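PDB 1OHU: apoptosis regulator ced-9 from Caenorhabditis elegans, which restrains programmed cell death by sequestering the activator CED-4, until EGL-1 binds it and CED-4 is released to activate the caspase CED-3. Local coordinates for residues 23-26 with 31-34; 53-58 with 166-171. The protein carries 3 engineered substitutions. One frame throughout, in Å; residues are numbered along the deposited sequence.

Contact 1: residues 23-26 with 31-34; sequences HRIR and EWFG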
loop_
_atom_site.group_PDB
_atom_site.type_symbol
_atom_site.label_atom_id
_atom_site.label_comp_id
_atom_site.label_asym_id
_atom_site.label_seq_id
_atom_site.Cartn_x
_atom_site.Cartn_y
_atom_site.Cartn_z
ATOM N N HIS A 23 -6.217 -2.298 7.849
ATOM C CA HIS A 23 -7.531 -1.940 7.337
ATOM C C HIS A 23 -8.020 -2.879 6.236
ATOM O O HIS A 23 -9.175 -3.309 6.242
ATOM C CB HIS A 23 -7.506 -0.506 6.812
ATOM C CG HIS A 23 -8.726 -0.131 6.034
ATOM N ND1 HIS A 23 -9.960 0.050 6.625
ATOM C CD2 HIS A 23 -8.913 0.051 4.706
ATOM C CE1 HIS A 23 -10.853 0.327 5.692
ATOM N NE2 HIS A 23 -10.244 0.333 4.518
ATOM N N ARG A 24 -7.149 -3.202 5.289
ATOM C CA ARG A 24 -7.550 -4.086 4.205
ATOM C C ARG A 24 -7.845 -5.497 4.712
ATOM O O ARG A 24 -8.766 -6.161 4.233
ATOM C CB ARG A 24 -6.476 -4.125 3.112
ATOM C CG ARG A 24 -6.909 -4.927 1.885
ATOM C CD ARG A 24 -8.237 -4.429 1.325
ATOM N NE ARG A 24 -8.695 -5.247 0.200
ATOM C CZ ARG A 24 -9.253 -6.450 0.316
ATOM N NH1 ARG A 24 -9.440 -6.999 1.508
ATOM N NH2 ARG A 24 -9.616 -7.112 -0.771
ATOM N N ILE A 25 -7.069 -5.950 5.688
ATOM C CA ILE A 25 -7.276 -7.272 6.262
ATOM C C ILE A 25 -8.591 -7.301 7.047
ATOM O O ILE A 25 -9.326 -8.283 7.002
ATOM C CB ILE A 25 -6.122 -7.642 7.201
ATOM C CG1 ILE A 25 -4.849 -7.876 6.375
ATOM C CG2 ILE A 25 -6.497 -8.861 8.038
ATOM C CD1 ILE A 25 -3.600 -8.106 7.216
ATOM N N ARG A 26 -8.884 -6.226 7.774
ATOM C CA ARG A 26 -10.128 -6.165 8.541
ATOM C C ARG A 26 -11.306 -6.072 7.582
ATOM O O ARG A 26 -12.398 -6.537 7.883
ATOM C CB ARG A 26 -10.115 -4.966 9.489
ATOM C CG ARG A 26 -9.259 -5.190 10.720
ATOM C CD ARG A 26 -9.132 -3.948 11.589
ATOM N NE ARG A 26 -8.459 -4.282 12.847
ATOM C CZ ARG A 26 -7.961 -3.399 13.709
ATOM N NH1 ARG A 26 -8.045 -2.091 13.467
ATOM N NH2 ARG A 26 -7.384 -3.828 14.825
ATOM N N GLU A 31 -8.219 -10.257 11.204
ATOM C CA GLU A 31 -7.482 -9.384 12.107
ATOM C C GLU A 31 -5.998 -9.735 12.121
ATOM O O GLU A 31 -5.622 -10.863 12.460
ATOM C CB GLU A 31 -8.079 -9.522 13.515
ATOM C CG GLU A 31 -7.490 -8.622 14.608
ATOM C CD GLU A 31 -7.703 -7.124 14.350
ATOM O OE1 GLU A 31 -8.791 -6.726 13.876
ATOM O OE2 GLU A 31 -6.780 -6.339 14.636
ATOM N N TRP A 32 -5.165 -8.770 11.745
ATOM C CA TRP A 32 -3.717 -8.975 11.701
ATOM C C TRP A 32 -3.139 -8.868 13.100
ATOM O O TRP A 32 -2.791 -7.781 13.549
ATOM C CB TRP A 32 -3.059 -7.936 10.779
ATOM C CG TRP A 32 -1.564 -8.105 10.624
ATOM C CD1 TRP A 32 -0.819 -9.218 10.937
ATOM C CD2 TRP A 32 -0.636 -7.141 10.099
ATOM N NE1 TRP A 32 0.503 -9.001 10.640
ATOM C CE2 TRP A 32 0.646 -7.738 10.126
ATOM C CE3 TRP A 32 -0.765 -5.832 9.610
ATOM C CZ2 TRP A 32 1.795 -7.069 9.682
ATOM C CZ3 TRP A 32 0.382 -5.163 9.167
ATOM C CH2 TRP A 32 1.642 -5.783 9.207
ATOM N N PHE A 33 -3.035 -10.006 13.783
ATOM C CA PHE A 33 -2.521 -10.044 15.146
ATOM C C PHE A 33 -1.078 -9.578 15.278
ATOM O O PHE A 33 -0.688 -9.031 16.315
ATOM C CB PHE A 33 -2.654 -11.465 15.721
ATOM C CG PHE A 33 -3.940 -11.709 16.486
ATOM C CD1 PHE A 33 -5.165 -11.284 15.985
ATOM C CD2 PHE A 33 -3.923 -12.397 17.697
ATOM C CE1 PHE A 33 -6.358 -11.543 16.685
ATOM C CE2 PHE A 33 -5.099 -12.657 18.395
ATOM C CZ PHE A 33 -6.319 -12.227 17.886
ATOM N N GLY A 34 -0.285 -9.797 14.233
ATOM C CA GLY A 34 1.110 -9.396 14.273
ATOM C C GLY A 34 1.382 -7.966 13.836
ATOM O O GLY A 34 2.538 -7.557 13.731
#
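I25 and W32 make the buried half of this contact, and R26 and E31 the half that faces solvent. On the inner side, the CD1 methyl of I25 rests against CB of W32 at 3.6 Å and reaches CG at the root of the indole, coming to the ring obliquely. CG1 of I25 lies anti to the carbonyl carbon, and with the chain extended beyond it CD1 is carried across to the tryptophan. The second branch, CG2, sits 3.9 Å from the backbone N of E31. M119 touches both I25 and W32, A115 of helix 101-118 covers more of the isoleucine, and V128 and F132 of helix 128-144 pack on the indole.

Residues 23-26, together with E31 and W32, belong to the predicted BH4 motif of the Bcl-2 fold. The first segment is near the end of helix 13-27; the second lies in the loop that follows, where the chain turns back past that end, with CA of R26 5.5 Å from CA of E31.

The outer side is polar and more exposed. R26, extended from CG to NE, grips the carboxylate of E31 side-on in a two-pronged salt bridge: NE donates to OE1 at 2.7 Å and NH2 to OE2 at 2.6 Å. E31 points its CB away from the helix, but a bend at chi2 (63°) brings the carboxylate back alongside the arginine. Both oxygens are met on their syn sides, yet the guanidinium and carboxylate planes are twisted 40° apart, and the N-H...O angle at OE2 is 151°.

Contact 2: residues 53-58 with 166-171; sequences GTIFEK and EDYERA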
loop_
_atom_site.group_PDB
_atom_site.type_symbol
_atom_site.label_atom_id
_atom_site.label_comp_id
_atom_site.label_asym_id
_atom_site.label_seq_id
_atom_site.Cartn_x
_atom_site.Cartn_y
_atom_site.Cartn_z
ATOM N N GLY A 53 -6.443 3.484 -1.714
ATOM C CA GLY A 53 -6.148 2.079 -1.941
ATOM C C GLY A 53 -7.389 1.315 -2.360
ATOM O O GLY A 53 -7.335 0.454 -3.237
ATOM N N THR A 54 -8.514 1.628 -1.724
ATOM C CA THR A 54 -9.778 0.982 -2.048
ATOM C C THR A 54 -10.158 1.323 -3.482
ATOM O O THR A 54 -10.570 0.454 -4.248
ATOM C CB THR A 54 -10.899 1.458 -1.119
ATOM O OG1 THR A 54 -10.508 1.239 0.238
ATOM C CG2 THR A 54 -12.179 0.691 -1.389
ATOM N N ILE A 55 -10.017 2.595 -3.838
ATOM C CA ILE A 55 -10.329 3.043 -5.187
ATOM C C ILE A 55 -9.394 2.377 -6.192
ATOM O O ILE A 55 -9.836 1.879 -7.228
ATOM C CB ILE A 55 -10.171 4.570 -5.325
ATOM C CG1 ILE A 55 -11.203 5.283 -4.453
ATOM C CG2 ILE A 55 -10.330 4.984 -6.781
ATOM C CD1 ILE A 55 -11.128 6.789 -4.555
ATOM N N PHE A 56 -8.104 2.358 -5.881
ATOM C CA PHE A 56 -7.122 1.767 -6.780
ATOM C C PHE A 56 -7.382 0.281 -6.997
ATOM O O PHE A 56 -7.300 -0.209 -8.122
ATOM C CB PHE A 56 -5.709 1.949 -6.228
ATOM C CG PHE A 56 -4.626 1.614 -7.212
ATOM C CD1 PHE A 56 -3.864 2.616 -7.791
ATOM C CD2 PHE A 56 -4.375 0.294 -7.571
ATOM C CE1 PHE A 56 -2.865 2.307 -8.713
ATOM C CE2 PHE A 56 -3.383 -0.024 -8.489
ATOM C CZ PHE A 56 -2.627 0.979 -9.061
ATOM N N GLU A 57 -7.686 -0.435 -5.918
ATOM C CA GLU A 57 -7.938 -1.864 -6.024
ATOM C C GLU A 57 -9.116 -2.132 -6.941
ATOM O O GLU A 57 -9.051 -3.009 -7.800
ATOM C CB GLU A 57 -8.236 -2.487 -4.658
ATOM C CG GLU A 57 -8.414 -4.004 -4.743
ATOM C CD GLU A 57 -8.747 -4.648 -3.403
ATOM O OE1 GLU A 57 -8.187 -4.223 -2.366
ATOM O OE2 GLU A 57 -9.560 -5.591 -3.395
ATOM N N LYS A 58 -10.197 -1.381 -6.748
ATOM C CA LYS A 58 -11.389 -1.556 -7.567
ATOM C C LYS A 58 -11.095 -1.337 -9.040
ATOM O O LYS A 58 -11.680 -1.993 -9.895
ATOM C CB LYS A 58 -12.504 -0.605 -7.114
ATOM C CG LYS A 58 -13.108 -0.965 -5.765
ATOM C CD LYS A 58 -14.396 -0.189 -5.485
ATOM C CE LYS A 58 -15.078 -0.724 -4.226
ATOM N NZ LYS A 58 -16.475 -0.220 -4.050
ATOM N N GLU A 166 -13.368 12.710 -4.132
ATOM C CA GLU A 166 -14.638 13.295 -4.548
ATOM C C GLU A 166 -15.124 12.730 -5.878
ATOM O O GLU A 166 -16.296 12.392 -6.017
ATOM C CB GLU A 166 -14.508 14.817 -4.644
ATOM C CG GLU A 166 -14.070 15.472 -3.342
ATOM C CD GLU A 166 -14.048 16.988 -3.416
ATOM O OE1 GLU A 166 -13.359 17.541 -4.303
ATOM O OE2 GLU A 166 -14.720 17.626 -2.579
ATOM N N ASP A 167 -14.226 12.628 -6.855
ATOM C CA ASP A 167 -14.595 12.088 -8.161
ATOM C C ASP A 167 -15.231 10.714 -7.978
ATOM O O ASP A 167 -16.315 10.443 -8.495
ATOM C CB ASP A 167 -13.362 11.960 -9.064
ATOM C CG ASP A 167 -12.648 13.281 -9.277
ATOM O OD1 ASP A 167 -13.316 14.272 -9.642
ATOM O OD2 ASP A 167 -11.414 13.326 -9.089
ATOM N N TYR A 168 -14.541 9.853 -7.236
ATOM C CA TYR A 168 -15.016 8.502 -6.966
ATOM C C TYR A 168 -16.411 8.529 -6.356
ATOM O O TYR A 168 -17.329 7.874 -6.852
ATOM C CB TYR A 168 -14.053 7.793 -6.010
ATOM C CG TYR A 168 -14.476 6.387 -5.634
ATOM C CD1 TYR A 168 -14.557 5.380 -6.598
ATOM C CD2 TYR A 168 -14.800 6.064 -4.315
ATOM C CE1 TYR A 168 -14.949 4.088 -6.259
ATOM C CE2 TYR A 168 -15.196 4.774 -3.965
ATOM C CZ TYR A 168 -15.267 3.793 -4.942
ATOM O OH TYR A 168 -15.653 2.515 -4.605
ATOM N N GLU A 169 -16.561 9.285 -5.274
ATOM C CA GLU A 169 -17.843 9.399 -4.589
ATOM C C GLU A 169 -18.957 9.791 -5.558
ATOM O O GLU A 169 -19.980 9.110 -5.653
ATOM C CB GLU A 169 -17.746 10.440 -3.473
ATOM C CG GLU A 169 -16.716 10.116 -2.405
ATOM C CD GLU A 169 -16.624 11.194 -1.340
ATOM O OE1 GLU A 169 -16.338 12.359 -1.694
ATOM O OE2 GLU A 169 -16.837 10.876 -0.150
ATOM N N ARG A 170 -18.747 10.891 -6.278
ATOM C CA ARG A 170 -19.723 11.383 -7.241
ATOM C C ARG A 170 -19.975 10.348 -8.331
ATOM O O ARG A 170 -21.117 10.114 -8.733
ATOM C CB ARG A 170 -19.229 12.688 -7.861
ATOM N N ALA A 171 -18.899 9.728 -8.803
ATOM C CA ALA A 171 -18.991 8.720 -9.852
ATOM C C ALA A 171 -19.856 7.535 -9.421
ATOM O O ALA A 171 -20.776 7.136 -10.133
ATOM C CB ALA A 171 -17.595 8.236 -10.228
#
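Helices 44-71 and 154-172 come together here with CA of I55 7.4 Å from CA of Y168, the nearest CA pair between 53-58 and 166-171. This is helix-on-helix packing in the all-helical Bcl-2 fold, joining the helix that follows BH4 and its loop to the C-terminal helix of the modelled chain. Within 166-171 the contact is made by Y168. Its CG is anti to the backbone N (chi1 178°), which lets the ring lie along the flank of helix 44-71, where the tyrosine and I55 side chains run antiparallel, side against side.

I55 meets it in two places. CG1 stands over one face in a CH-pi contact, 3.8 Å from the ring centroid and 17° off the normal, while CD1 lies against the root of the ring, 3.4 Å from CB of Y168 and close to CG, a close fit between apolar carbons. One turn further on, K58 reaches the far end of the tyrosine. Its chain runs extended beyond CG and crosses Y168 at about a right angle, placing CD 3.1 Å from OH. An alanine in place of the tyrosine would probably leave K58 NZ without this hydroxyl partner and strip the ring from over CG1 of I55, opening a gap between the two helices.

Another face of helix 44-71 meets helix 101-118, where F56 packs on I105 and S109. From buried I55 the contact runs outward to exposed K58, whose NZ donates a 2.9 Å hydrogen bond to OH of Y168.

Overall arrangement
The centres of the two contacts are about 22 Å apart, and they follow one another along the chain: contact 1 closes before contact 2 opens. Contact 1 is local, tying helix 13-27 to the loop after it; contact 2 spans more than a hundred residues, from helix 44-71 to helix 154-172. They are linked directly by a salt bridge, R24 NE to E57 OE1 at 2.8 Å, between helices 13-27 and 44-71, which are consecutive in the chain. Helix 101-118 touches both of these helices, with F113 meeting R24 as well as E57. The predicted BH4 segment is thus connected through helix 44-71 to the C-terminal helix of this single-chain Bcl-2 fold.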